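Local coordinates for protein proline dehydrogenase (Deinococcus radiodurans, PDB 4H6Q) that oxidises L-proline to delta-1-pyrroline-5-carboxylate with FAD as its cofactor and a quinone as electron acceptor, the first step of proline breakdown to glutamate, at residues 134-139 and 161-166; 185-190 and 224-229. One frame throughout, in Å; residues are numbered along the deposited sequence.

Contact 1 of 2, residues 134-139 and 161-166; sequences ICLDME and EHVGTV. With FAD (flavin-adenine dinucleotide), chain C.
Thr165 turns its hydroxyl anti to its own backbone N (chi1 -168°), which carries OG1 2.8 Å from Leu136 O in the plane of that carbonyl, and the hydroxyl is the donor. A side-chain hydroxyl here follows the backbone bonds as the next link between the two segments. Before it, the two strands are joined by backbone bonds: Ile134 N to His162 O, Gly164 N to Ile134 O, and Leu136 N to Gly164 O, the last almost straight at 176°. On one face of the sheet, Cys135 SG lies 3.5 Å from Val166 CG2. Leu136 and Val163 cross at a slant, Leu136 CG lying 4.1 Å from Val163 CG2.

Further along, Met138 packs its CB against Val166 CB at 3.9 Å, and bends at both chi2 and chi3, bringing CE within 3.2 Å of Val166 O, a buried oxygen with no hydrogen-bond partner in the model. The backbone of Met138 grips the flavin pyrimidine edge: FAD N3 donates to Met138 O at 2.8 Å, and Met138 N gives a longer bond of 3.3 Å to FAD O4. Val166 adds van der Waals contact, CG2 lying 3.8 Å from FAD O4. Asp137, an active-site residue by similarity, directs its carboxylate to Lys100, Arg189 and Tyr280 and touches the bound tetrahydrofuroic acid. The pairing belongs to a beta-alpha-beta unit of the TIM-type barrel, whose helix 144-158 covers Met138, Val163 and Thr165, while strand 96-99 flanks strand 133-136 and helix 115-129 packs on Ile134.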
ATOM      1  N   ILE A 134       3.537   9.036   2.354  1.00  8.37           N
ATOM      2  CA  ILE A 134       3.985   7.659   2.607  1.00  7.91           C
ATOM      3  C   ILE A 134       2.839   6.887   3.209  1.00  8.18           C
ATOM      4  O   ILE A 134       2.224   7.354   4.184  1.00  9.13           O
ATOM      5  CB  ILE A 134       5.147   7.661   3.635  1.00  8.42           C
ATOM      6  CG1 ILE A 134       6.377   8.449   3.130  1.00  8.95           C
ATOM      7  CG2 ILE A 134       5.542   6.229   4.025  1.00 10.37           C
ATOM      8  CD1 ILE A 134       6.940   7.940   1.748  1.00  9.25           C
ATOM      9  N   CYS A 135       2.579   5.691   2.666  1.00  8.14           N
ATOM     10  CA  CYS A 135       1.673   4.757   3.308  1.00  8.75           C
ATOM     11  C   CYS A 135       2.457   3.676   4.064  1.00  7.90           C
ATOM     12  O   CYS A 135       3.380   3.075   3.486  1.00  9.86           O
ATOM     13  CB  CYS A 135       0.733   4.088   2.285  1.00  9.02           C
ATOM     14  SG  CYS A 135      -0.408   2.896   3.085  1.00 10.05           S
ATOM     15  N   LEU A 136       2.099   3.437   5.326  1.00  8.06           N
ATOM     16  CA  LEU A 136       2.601   2.291   6.103  1.00  8.91           C
ATOM     17  C   LEU A 136       1.696   1.101   5.792  1.00  9.23           C
ATOM     18  O   LEU A 136       0.548   1.021   6.280  1.00 10.16           O
ATOM     19  CB  LEU A 136       2.570   2.597   7.606  1.00  9.48           C
ATOM     20  CG  LEU A 136       3.202   3.962   7.969  1.00  9.85           C
ATOM     21  CD1 LEU A 136       3.018   4.236   9.449  1.00 12.14           C
ATOM     22  CD2 LEU A 136       4.689   4.047   7.579  1.00 11.19           C
ATOM     23  N   ASP A 137       2.191   0.165   4.945  1.00  9.81           N
ATOM     24  CA  ASP A 137       1.423  -1.049   4.619  1.00  9.86           C
ATOM     25  C   ASP A 137       1.157  -1.843   5.920  1.00 11.04           C
ATOM     26  O   ASP A 137       1.917  -1.771   6.898  1.00 11.91           O
ATOM     27  CB  ASP A 137       2.233  -1.933   3.678  1.00  9.22           C
ATOM     28  CG  ASP A 137       2.261  -1.452   2.244  1.00  9.40           C
ATOM     29  OD1 ASP A 137       1.525  -0.519   1.851  1.00 11.68           O
ATOM     30  OD2 ASP A 137       3.074  -2.097   1.480  1.00 11.46           O
ATOM     31  N   MET A 138       0.068  -2.588   5.931  1.00 10.51           N
ATOM     32  CA  MET A 138      -0.196  -3.456   7.075  1.00 10.59           C
ATOM     33  C   MET A 138       0.258  -4.886   6.808  1.00 10.42           C
ATOM     34  O   MET A 138      -0.146  -5.504   5.807  1.00 11.68           O
ATOM     35  CB  MET A 138      -1.667  -3.419   7.506  1.00 12.14           C
ATOM     36  CG  MET A 138      -1.886  -4.032   8.916  1.00 11.71           C
ATOM     37  SD  MET A 138      -1.062  -3.108  10.257  1.00 12.88           S
ATOM     38  CE  MET A 138      -2.024  -1.620  10.336  1.00 15.17           C
ATOM     39  N   GLU A 139       1.135  -5.414   7.665  1.00 10.84           N
ATOM     40  CA  GLU A 139       1.659  -6.752   7.524  1.00 12.06           C
ATOM     41  C   GLU A 139       0.829  -7.737   8.352  1.00 12.57           C
ATOM     42  O   GLU A 139      -0.383  -7.522   8.497  1.00 13.13           O
ATOM     43  CB  GLU A 139       3.183  -6.746   7.815  1.00 13.50           C
ATOM     44  CG  GLU A 139       3.918  -5.764   6.842  1.00 12.67           C
ATOM     45  CD  GLU A 139       5.417  -5.774   7.025  1.00 13.99           C
ATOM     46  OE1 GLU A 139       5.939  -4.912   7.790  1.00 14.90           O
ATOM     47  OE2 GLU A 139       6.084  -6.657   6.413  1.00 14.58           O
ATOM     48  N   GLU A 161      -1.750  14.713   6.239  1.00 15.90           N
ATOM     49  CA  GLU A 161      -1.572  14.891   4.804  1.00 16.74           C
ATOM     50  C   GLU A 161      -0.356  14.160   4.223  1.00 14.84           C
ATOM     51  O   GLU A 161      -0.236  14.042   2.990  1.00 14.56           O
ATOM     52  CB  GLU A 161      -1.385  16.392   4.519  1.00 20.81           C
ATOM     53  CG  GLU A 161      -2.430  17.331   5.153  1.00 27.36           C
ATOM     54  CD  GLU A 161      -2.073  17.832   6.608  1.00 30.80           C
ATOM     55  OE1 GLU A 161      -1.147  17.311   7.295  1.00 25.27           O
ATOM     56  OE2 GLU A 161      -2.727  18.812   7.042  1.00 37.46           O
ATOM     57  N   HIS A 162       0.518  13.652   5.086  1.00 13.52           N
ATOM     58  CA  HIS A 162       1.793  13.124   4.618  1.00 12.64           C
ATOM     59  C   HIS A 162       2.082  11.695   4.986  1.00 10.37           C
ATOM     60  O   HIS A 162       3.058  11.145   4.443  1.00 11.14           O
ATOM     61  CB  HIS A 162       2.979  14.019   5.049  1.00 14.10           C
ATOM     62  CG  HIS A 162       2.890  15.407   4.510  1.00 15.80           C
ATOM     63  ND1 HIS A 162       3.050  15.696   3.172  1.00 17.27           N
ATOM     64  CD2 HIS A 162       2.521  16.556   5.101  1.00 17.89           C
ATOM     65  CE1 HIS A 162       2.844  16.996   2.973  1.00 18.32           C
ATOM     66  NE2 HIS A 162       2.507  17.529   4.128  1.00 20.04           N
ATOM     67  N   VAL A 163       1.287  11.087   5.873  1.00  9.85           N
ATOM     68  CA  VAL A 163       1.485   9.663   6.204  1.00  9.65           C
ATOM     69  C   VAL A 163       0.129   9.055   6.412  1.00 10.32           C
ATOM     70  O   VAL A 163      -0.738   9.661   7.049  1.00 11.71           O
ATOM     71  CB  VAL A 163       2.417   9.467   7.428  1.00 11.16           C
ATOM     72  CG1 VAL A 163       1.927  10.186   8.694  1.00 14.59           C
ATOM     73  CG2 VAL A 163       2.664   7.999   7.709  1.00 11.90           C
ATOM     74  N   GLY A 164      -0.061   7.857   5.861  1.00  9.15           N
ATOM     75  CA  GLY A 164      -1.284   7.082   5.954  1.00  8.83           C
ATOM     76  C   GLY A 164      -0.994   5.645   6.334  1.00  7.75           C
ATOM     77  O   GLY A 164       0.188   5.262   6.471  1.00  9.69           O
ATOM     78  N   THR A 165      -2.042   4.855   6.486  1.00  8.31           N
ATOM     79  CA  THR A 165      -1.832   3.426   6.747  1.00  9.25           C
ATOM     80  C   THR A 165      -2.967   2.605   6.122  1.00  8.95           C
ATOM     81  O   THR A 165      -3.647   3.124   5.206  1.00  9.08           O
ATOM     82  CB  THR A 165      -1.562   3.134   8.259  1.00 10.30           C
ATOM     83  OG1 THR A 165      -1.096   1.791   8.403  1.00 11.03           O
ATOM     84  CG2 THR A 165      -2.796   3.324   9.147  1.00 10.64           C
ATOM     85  N   VAL A 166      -3.095   1.357   6.572  1.00  9.91           N
ATOM     86  CA  VAL A 166      -3.939   0.348   5.938  1.00  9.42           C
ATOM     87  C   VAL A 166      -4.686  -0.415   7.036  1.00  9.17           C
ATOM     88  O   VAL A 166      -4.108  -0.680   8.104  1.00 11.00           O
ATOM     89  CB  VAL A 166      -3.068  -0.683   5.170  1.00  9.06           C
ATOM     90  CG1 VAL A 166      -3.921  -1.794   4.565  1.00 10.91           C
ATOM     91  CG2 VAL A 166      -2.169   0.022   4.094  1.00 10.39           C
TER
HETATM   92  PA  FAD C2001     -10.408 -11.007  -4.168  0.55 14.40           P
HETATM   93  O1A FAD C2001     -11.785 -11.317  -3.572  0.55 15.96           O
HETATM   94  O2A FAD C2001      -9.258 -11.802  -3.700  0.55 18.64           O
HETATM   95  O5B FAD C2001     -10.345 -11.055  -5.667  0.55 12.22           O
HETATM   96  C5B FAD C2001     -11.293 -10.336  -6.440  0.55 12.38           C
HETATM   97  C4B FAD C2001     -11.088 -10.498  -7.932  0.55 11.53           C
HETATM   98  O4B FAD C2001      -9.983  -9.701  -8.295  0.55 10.79           O
HETATM   99  C3B FAD C2001     -10.705 -11.870  -8.356  0.55 13.61           C
HETATM  100  O3B FAD C2001     -11.792 -12.767  -8.510  0.55 16.46           O
HETATM  101  C2B FAD C2001      -9.980 -11.581  -9.615  0.55 11.61           C
HETATM  102  O2B FAD C2001     -10.854 -11.212 -10.659  0.55 15.55           O
HETATM  103  C1B FAD C2001      -9.181 -10.382  -9.216  0.55 10.69           C
HETATM  104  N9A FAD C2001      -7.896 -10.706  -8.593  0.55  9.62           N
HETATM  105  C8A FAD C2001      -7.486 -10.365  -7.305  0.55 10.01           C
HETATM  106  N7A FAD C2001      -6.254 -10.803  -7.049  0.55  9.02           N
HETATM  107  C5A FAD C2001      -5.804 -11.426  -8.209  0.55  7.85           C
HETATM  108  C6A FAD C2001      -4.632 -12.072  -8.556  0.55  9.64           C
HETATM  109  N6A FAD C2001      -3.538 -12.178  -7.645  0.55 10.71           N
HETATM  110  N1A FAD C2001      -4.536 -12.592  -9.790  0.55 10.89           N
HETATM  111  C2A FAD C2001      -5.539 -12.502 -10.687  0.55 12.06           C
HETATM  112  N3A FAD C2001      -6.702 -11.895 -10.404  0.55 10.34           N
HETATM  113  C4A FAD C2001      -6.829 -11.356  -9.196  0.55  9.21           C
HETATM  114  N1  FAD C2001      -3.323  -6.440   2.073  0.55  8.53           N
HETATM  115  C2  FAD C2001      -2.605  -6.350   3.225  0.55  8.69           C
HETATM  116  O2  FAD C2001      -2.776  -7.305   4.107  0.55  7.61           O
HETATM  117  N3  FAD C2001      -1.753  -5.312   3.490  0.55  9.52           N
HETATM  118  C4  FAD C2001      -1.566  -4.283   2.575  0.55  9.88           C
HETATM  119  O4  FAD C2001      -0.708  -3.278   2.845  0.55 10.22           O
HETATM  120  C4X FAD C2001      -2.310  -4.335   1.315  0.55  9.57           C
HETATM  121  N5  FAD C2001      -2.169  -3.347   0.374  0.55  8.53           N
HETATM  122  C5X FAD C2001      -2.931  -3.445  -0.769  0.55  6.88           C
HETATM  123  C6  FAD C2001      -2.818  -2.444  -1.747  0.55  6.56           C
HETATM  124  C7  FAD C2001      -3.614  -2.507  -2.919  0.55  7.52           C
HETATM  125  C7M FAD C2001      -3.495  -1.419  -3.984  0.55  9.74           C
HETATM  126  C8  FAD C2001      -4.515  -3.588  -3.080  0.55  6.68           C
HETATM  127  C8M FAD C2001      -5.383  -3.690  -4.305  0.55  6.42           C
HETATM  128  C9  FAD C2001      -4.593  -4.601  -2.112  0.55  7.04           C
HETATM  129  C9A FAD C2001      -3.830  -4.523  -0.963  0.55  8.79           C
HETATM  130  N10 FAD C2001      -3.959  -5.538   0.006  0.55 11.44           N
HETATM  131  C10 FAD C2001      -3.193  -5.453   1.142  0.55  9.36           C
HETATM  132  C1' FAD C2001      -4.899  -6.637  -0.138  0.55 13.33           C
HETATM  133  C2' FAD C2001      -4.357  -7.944  -0.628  0.55 16.62           C
HETATM  134  O2' FAD C2001      -3.279  -7.622  -1.498  0.55 17.79           O
HETATM  135  C3' FAD C2001      -5.702  -8.554  -1.093  0.55 19.73           C
HETATM  136  O3' FAD C2001      -6.309  -9.427  -0.188  0.55 17.45           O
HETATM  137  C4' FAD C2001      -5.767  -9.114  -2.459  0.55 21.36           C
HETATM  138  O4' FAD C2001      -5.432  -8.062  -3.292  0.55 21.81           O
HETATM  139  C5' FAD C2001      -7.186  -9.601  -2.715  0.55 18.59           C
HETATM  140  O5' FAD C2001      -7.650  -9.022  -3.896  0.55 13.44           O
HETATM  141  P   FAD C2001      -9.080  -8.333  -4.010  0.55 10.42           P
HETATM  142  O1P FAD C2001      -9.515  -7.306  -2.921  0.55  9.51           O
HETATM  143  O2P FAD C2001      -9.142  -7.958  -5.515  0.55 13.71           O
HETATM  144  O3P FAD C2001     -10.176  -9.518  -3.956  0.55 13.05           O

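Contact 2 of 2, residues 185-190 and 224-229; sequences RPNIRM and GNYTNV. With FAD (flavin-adenine dinucleotide), chain C.
Strands 188-190 and 227-229 run parallel, their axes 24° apart, and are laced by Ile188 N to Tyr226 O, Asn228 N to Ile188 O and Met190 N to Asn228 O. They are adjacent staves of the beta8-alpha8 barrel, linked through helix 206-222 in a beta-alpha-beta unit. At the start of the pairing Arg185 bends at chi2 and chi3 and reaches across with the edge of its guanidinium: NH2 donates to Gly224 O at 3.0 Å and NE to Asn225 OD1 at 3.3 Å, the latter nearly along the C=O axis. Gly224 closes the preceding helix in a Schellman motif. A water receives the N-H of Tyr226 and donates to Arg185 O.

Further along, Asn187 lies beside the Tyr226 ring, amide and ring planes 28° apart, and meets Asn228 at about a right angle. Asn228 ND2 donates to Asn187 OD1 at 2.8 Å, the donor standing 19° off the plane of the Asn187 carbonyl. Arg189, an FAD-binding residue and by similarity an active-site one, shares a sheet face with Asn228 but leads away to the flavin, CG lying anti to the backbone N and the bend coming at chi3. Ser98, Gln257 and Asp137 hold the guanidinium, and NH2 also donates to FAD N5 at 3.1 Å. A second water closes the asparagine pair, accepting from Asn187 ND2 at 3.0 Å and donating to Asn228 OD1 at 2.7 Å.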
ATOM      1  N   ARG A 185      -8.041  12.145  11.812  1.00 14.40           N
ATOM      2  CA  ARG A 185      -8.582  12.353  10.442  1.00 15.75           C
ATOM      3  C   ARG A 185      -7.707  11.640   9.411  1.00 12.98           C
ATOM      4  O   ARG A 185      -7.239  12.245   8.434  1.00 13.88           O
ATOM      5  CB  ARG A 185      -8.668  13.885  10.111  1.00 19.15           C
ATOM      6  CG  ARG A 185      -9.312  14.776  11.176  1.00 26.29           C
ATOM      7  CD  ARG A 185     -10.791  14.572  11.125  1.00 30.30           C
ATOM      8  NE  ARG A 185     -11.305  14.526   9.752  1.00 35.50           N
ATOM      9  CZ  ARG A 185     -11.475  15.573   8.935  1.00 35.71           C
ATOM     10  NH1 ARG A 185     -11.157  16.810   9.310  1.00 34.74           N
ATOM     11  NH2 ARG A 185     -11.952  15.367   7.704  1.00 34.63           N
ATOM     12  N   PRO A 186      -7.447  10.344   9.603  1.00 12.41           N
ATOM     13  CA  PRO A 186      -6.364   9.706   8.835  1.00 11.34           C
ATOM     14  C   PRO A 186      -6.731   9.250   7.456  1.00 10.44           C
ATOM     15  O   PRO A 186      -7.909   8.872   7.197  1.00 10.93           O
ATOM     16  CB  PRO A 186      -6.037   8.487   9.685  1.00 12.65           C
ATOM     17  CG  PRO A 186      -7.423   8.083  10.210  1.00 11.40           C
ATOM     18  CD  PRO A 186      -8.126   9.404  10.529  1.00 12.72           C
ATOM     19  N   ASN A 187      -5.748   9.271   6.564  1.00  9.04           N
ATOM     20  CA  ASN A 187      -5.842   8.632   5.238  1.00  8.98           C
ATOM     21  C   ASN A 187      -5.603   7.127   5.461  1.00  8.85           C
ATOM     22  O   ASN A 187      -4.503   6.736   5.894  1.00 10.03           O
ATOM     23  CB  ASN A 187      -4.735   9.253   4.371  1.00  9.06           C
ATOM     24  CG  ASN A 187      -4.671   8.690   2.969  1.00  9.44           C
ATOM     25  OD1 ASN A 187      -4.661   7.466   2.825  1.00  9.45           O
ATOM     26  ND2 ASN A 187      -4.602   9.526   1.952  1.00 10.33           N
ATOM     27  N   ILE A 188      -6.620   6.302   5.168  1.00  8.48           N
ATOM     28  CA  ILE A 188      -6.507   4.839   5.337  1.00  8.70           C
ATOM     29  C   ILE A 188      -6.927   4.113   4.076  1.00  8.00           C
ATOM     30  O   ILE A 188      -8.006   4.431   3.495  1.00  8.97           O
ATOM     31  CB  ILE A 188      -7.323   4.350   6.561  1.00 10.11           C
ATOM     32  CG1 ILE A 188      -6.846   5.033   7.839  1.00 11.16           C
ATOM     33  CG2 ILE A 188      -7.119   2.819   6.714  1.00 11.78           C
ATOM     34  CD1 ILE A 188      -7.538   4.538   9.140  1.00 12.76           C
ATOM     35  N   ARG A 189      -6.098   3.152   3.654  1.00  9.10           N
ATOM     36  CA  ARG A 189      -6.404   2.202   2.587  1.00  8.19           C
ATOM     37  C   ARG A 189      -7.128   0.990   3.199  1.00  9.07           C
ATOM     38  O   ARG A 189      -6.603   0.389   4.140  1.00  9.84           O
ATOM     39  CB  ARG A 189      -5.088   1.754   1.956  1.00  8.74           C
ATOM     40  CG  ARG A 189      -5.293   0.733   0.790  1.00  8.53           C
ATOM     41  CD  ARG A 189      -4.009  -0.070   0.494  1.00  8.89           C
ATOM     42  NE  ARG A 189      -2.958   0.839   0.054  1.00  8.15           N
ATOM     43  CZ  ARG A 189      -1.647   0.672   0.278  1.00  7.36           C
ATOM     44  NH1 ARG A 189      -0.815   1.658  -0.092  1.00  9.04           N
ATOM     45  NH2 ARG A 189      -1.193  -0.484   0.794  1.00  9.49           N
ATOM     46  N   MET A 190      -8.319   0.658   2.715  1.00  9.12           N
ATOM     47  CA  MET A 190      -9.028  -0.548   3.138  1.00  9.27           C
ATOM     48  C   MET A 190      -8.712  -1.666   2.170  1.00  9.03           C
ATOM     49  O   MET A 190      -8.823  -1.468   0.943  1.00  9.13           O
ATOM     50  CB  MET A 190     -10.530  -0.323   3.173  1.00  9.99           C
ATOM     51  CG  MET A 190     -10.938   0.916   4.023  1.00  9.72           C
ATOM     52  SD  MET A 190     -10.173   0.881   5.663  1.00 11.48           S
ATOM     53  CE  MET A 190     -10.805   2.448   6.276  1.00 12.04           C
ATOM     54  N   GLY A 224     -15.699  11.332   7.021  1.00 17.84           N
ATOM     55  CA  GLY A 224     -15.076  12.441   6.307  1.00 17.70           C
ATOM     56  C   GLY A 224     -13.575  12.274   6.115  1.00 16.51           C
ATOM     57  O   GLY A 224     -12.853  13.253   5.807  1.00 18.71           O
ATOM     58  N   ASN A 225     -13.076  11.040   6.246  1.00 13.59           N
ATOM     59  CA  ASN A 225     -11.638  10.818   6.095  1.00 12.41           C
ATOM     60  C   ASN A 225     -11.295  10.301   4.713  1.00 12.00           C
ATOM     61  O   ASN A 225     -12.122   9.604   4.095  1.00 12.61           O
ATOM     62  CB  ASN A 225     -11.213   9.769   7.136  1.00 14.54           C
ATOM     63  CG  ASN A 225     -11.482  10.217   8.537  1.00 18.05           C
ATOM     64  OD1 ASN A 225     -11.281  11.381   8.864  1.00 20.72           O
ATOM     65  ND2 ASN A 225     -11.963   9.296   9.377  1.00 20.35           N
ATOM     66  N   TYR A 226     -10.114  10.643   4.209  1.00 11.98           N
ATOM     67  CA  TYR A 226      -9.735  10.210   2.866  1.00 11.01           C
ATOM     68  C   TYR A 226      -9.575   8.675   2.863  1.00 10.30           C
ATOM     69  O   TYR A 226      -8.921   8.098   3.759  1.00 11.05           O
ATOM     70  CB  TYR A 226      -8.455  10.941   2.395  1.00 11.13           C
ATOM     71  CG  TYR A 226      -8.282  10.799   0.900  1.00  9.86           C
ATOM     72  CD1 TYR A 226      -8.816  11.780   0.077  1.00 10.33           C
ATOM     73  CD2 TYR A 226      -7.690   9.667   0.324  1.00  9.92           C
ATOM     74  CE1 TYR A 226      -8.732  11.672  -1.280  1.00  9.95           C
ATOM     75  CE2 TYR A 226      -7.599   9.533  -1.076  1.00  9.46           C
ATOM     76  CZ  TYR A 226      -8.129  10.547  -1.871  1.00  8.95           C
ATOM     77  OH  TYR A 226      -8.032  10.468  -3.256  1.00  9.47           O
ATOM     78  N   THR A 227     -10.227   8.024   1.902  1.00  9.49           N
ATOM     79  CA  THR A 227     -10.320   6.560   1.913  1.00  9.35           C
ATOM     80  C   THR A 227      -9.766   6.038   0.618  1.00  8.57           C
ATOM     81  O   THR A 227     -10.151   6.521  -0.460  1.00  9.48           O
ATOM     82  CB  THR A 227     -11.802   6.152   2.051  1.00 10.09           C
ATOM     83  OG1 THR A 227     -12.341   6.740   3.248  1.00 10.75           O
ATOM     84  CG2 THR A 227     -11.946   4.682   2.179  1.00 11.75           C
ATOM     85  N   ASN A 228      -8.890   5.026   0.699  1.00  9.00           N
ATOM     86  CA  ASN A 228      -8.396   4.351  -0.506  1.00  7.90           C
ATOM     87  C   ASN A 228      -9.084   2.994  -0.586  1.00  7.81           C
ATOM     88  O   ASN A 228      -8.891   2.155   0.315  1.00  9.23           O
ATOM     89  CB  ASN A 228      -6.855   4.220  -0.505  1.00  7.96           C
ATOM     90  CG  ASN A 228      -6.181   5.507  -0.126  1.00  8.04           C
ATOM     91  OD1 ASN A 228      -6.327   6.521  -0.833  1.00  9.31           O
ATOM     92  ND2 ASN A 228      -5.462   5.517   1.012  1.00  9.61           N
ATOM     93  N   VAL A 229      -9.890   2.810  -1.621  1.00  7.89           N
ATOM     94  CA  VAL A 229     -10.681   1.584  -1.764  1.00  8.51           C
ATOM     95  C   VAL A 229      -9.851   0.612  -2.610  1.00  8.85           C
ATOM     96  O   VAL A 229      -9.915   0.621  -3.847  1.00  8.48           O
ATOM     97  CB  VAL A 229     -12.045   1.904  -2.412  1.00  8.68           C
ATOM     98  CG1 VAL A 229     -12.911   0.641  -2.547  1.00 10.05           C
ATOM     99  CG2 VAL A 229     -12.790   2.948  -1.561  1.00 10.56           C
TER
HETATM  100  PA  FAD C2001     -10.408 -11.007  -4.168  0.55 14.40           P
HETATM  101  O1A FAD C2001     -11.785 -11.317  -3.572  0.55 15.96           O
HETATM  102  O2A FAD C2001      -9.258 -11.802  -3.700  0.55 18.64           O
HETATM  103  O5B FAD C2001     -10.345 -11.055  -5.667  0.55 12.22           O
HETATM  104  C5B FAD C2001     -11.293 -10.336  -6.440  0.55 12.38           C
HETATM  105  C4B FAD C2001     -11.088 -10.498  -7.932  0.55 11.53           C
HETATM  106  O4B FAD C2001      -9.983  -9.701  -8.295  0.55 10.79           O
HETATM  107  C3B FAD C2001     -10.705 -11.870  -8.356  0.55 13.61           C
HETATM  108  O3B FAD C2001     -11.792 -12.767  -8.510  0.55 16.46           O
HETATM  109  C2B FAD C2001      -9.980 -11.581  -9.615  0.55 11.61           C
HETATM  110  O2B FAD C2001     -10.854 -11.212 -10.659  0.55 15.55           O
HETATM  111  C1B FAD C2001      -9.181 -10.382  -9.216  0.55 10.69           C
HETATM  112  N9A FAD C2001      -7.896 -10.706  -8.593  0.55  9.62           N
HETATM  113  C8A FAD C2001      -7.486 -10.365  -7.305  0.55 10.01           C
HETATM  114  N7A FAD C2001      -6.254 -10.803  -7.049  0.55  9.02           N
HETATM  115  C5A FAD C2001      -5.804 -11.426  -8.209  0.55  7.85           C
HETATM  116  C6A FAD C2001      -4.632 -12.072  -8.556  0.55  9.64           C
HETATM  117  N6A FAD C2001      -3.538 -12.178  -7.645  0.55 10.71           N
HETATM  118  N1A FAD C2001      -4.536 -12.592  -9.790  0.55 10.89           N
HETATM  119  C2A FAD C2001      -5.539 -12.502 -10.687  0.55 12.06           C
HETATM  120  N3A FAD C2001      -6.702 -11.895 -10.404  0.55 10.34           N
HETATM  121  C4A FAD C2001      -6.829 -11.356  -9.196  0.55  9.21           C
HETATM  122  N1  FAD C2001      -3.323  -6.440   2.073  0.55  8.53           N
HETATM  123  C2  FAD C2001      -2.605  -6.350   3.225  0.55  8.69           C
HETATM  124  O2  FAD C2001      -2.776  -7.305   4.107  0.55  7.61           O
HETATM  125  N3  FAD C2001      -1.753  -5.312   3.490  0.55  9.52           N
HETATM  126  C4  FAD C2001      -1.566  -4.283   2.575  0.55  9.88           C
HETATM  127  O4  FAD C2001      -0.708  -3.278   2.845  0.55 10.22           O
HETATM  128  C4X FAD C2001      -2.310  -4.335   1.315  0.55  9.57           C
HETATM  129  N5  FAD C2001      -2.169  -3.347   0.374  0.55  8.53           N
HETATM  130  C5X FAD C2001      -2.931  -3.445  -0.769  0.55  6.88           C
HETATM  131  C6  FAD C2001      -2.818  -2.444  -1.747  0.55  6.56           C
HETATM  132  C7  FAD C2001      -3.614  -2.507  -2.919  0.55  7.52           C
HETATM  133  C7M FAD C2001      -3.495  -1.419  -3.984  0.55  9.74           C
HETATM  134  C8  FAD C2001      -4.515  -3.588  -3.080  0.55  6.68           C
HETATM  135  C8M FAD C2001      -5.383  -3.690  -4.305  0.55  6.42           C
HETATM  136  C9  FAD C2001      -4.593  -4.601  -2.112  0.55  7.04           C
HETATM  137  C9A FAD C2001      -3.830  -4.523  -0.963  0.55  8.79           C
HETATM  138  N10 FAD C2001      -3.959  -5.538   0.006  0.55 11.44           N
HETATM  139  C10 FAD C2001      -3.193  -5.453   1.142  0.55  9.36           C
HETATM  140  C1' FAD C2001      -4.899  -6.637  -0.138  0.55 13.33           C
HETATM  141  C2' FAD C2001      -4.357  -7.944  -0.628  0.55 16.62           C
HETATM  142  O2' FAD C2001      -3.279  -7.622  -1.498  0.55 17.79           O
HETATM  143  C3' FAD C2001      -5.702  -8.554  -1.093  0.55 19.73           C
HETATM  144  O3' FAD C2001      -6.309  -9.427  -0.188  0.55 17.45           O
HETATM  145  C4' FAD C2001      -5.767  -9.114  -2.459  0.55 21.36           C
HETATM  146  O4' FAD C2001      -5.432  -8.062  -3.292  0.55 21.81           O
HETATM  147  C5' FAD C2001      -7.186  -9.601  -2.715  0.55 18.59           C
HETATM  148  O5' FAD C2001      -7.650  -9.022  -3.896  0.55 13.44           O
HETATM  149  P   FAD C2001      -9.080  -8.333  -4.010  0.55 10.42           P
HETATM  150  O1P FAD C2001      -9.515  -7.306  -2.921  0.55  9.51           O
HETATM  151  O2P FAD C2001      -9.142  -7.958  -5.515  0.55 13.71           O
HETATM  152  O3P FAD C2001     -10.176  -9.518  -3.956  0.55 13.05           O
HETATM  153  O   HOH W   1      -8.144  12.185   5.772  1.00 18.36           O
HETATM  154  O   HOH W   2      -4.248   8.278  -0.700  1.00  9.44           O

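How the contacts relate
Contacts 1 and 2 follow one another along the chain and meet in the barrel wall, where strands 163-168 and 188-191 are neighbours; their centres are about 10 Å apart. A probable hydrogen bond joins Thr165 O to Arg189 N at 2.9 Å. The tie between the two residues assigned to the active site by similarity is the salt bridge from Asp137 OD1 to Arg189 NH2, also 2.9 Å, with Cys135 SG packed 3.4 Å from Arg189 NH1. Both contacts hold the isoalloxazine, contact 1 at its pyrimidine edge and contact 2 at N5. Arg189 NH2 meets both the Asp137 carboxylate and FAD N5, one nitrogen connecting contact 1 with the flavin; both side chains lie close to tetrahydrofuroic acid.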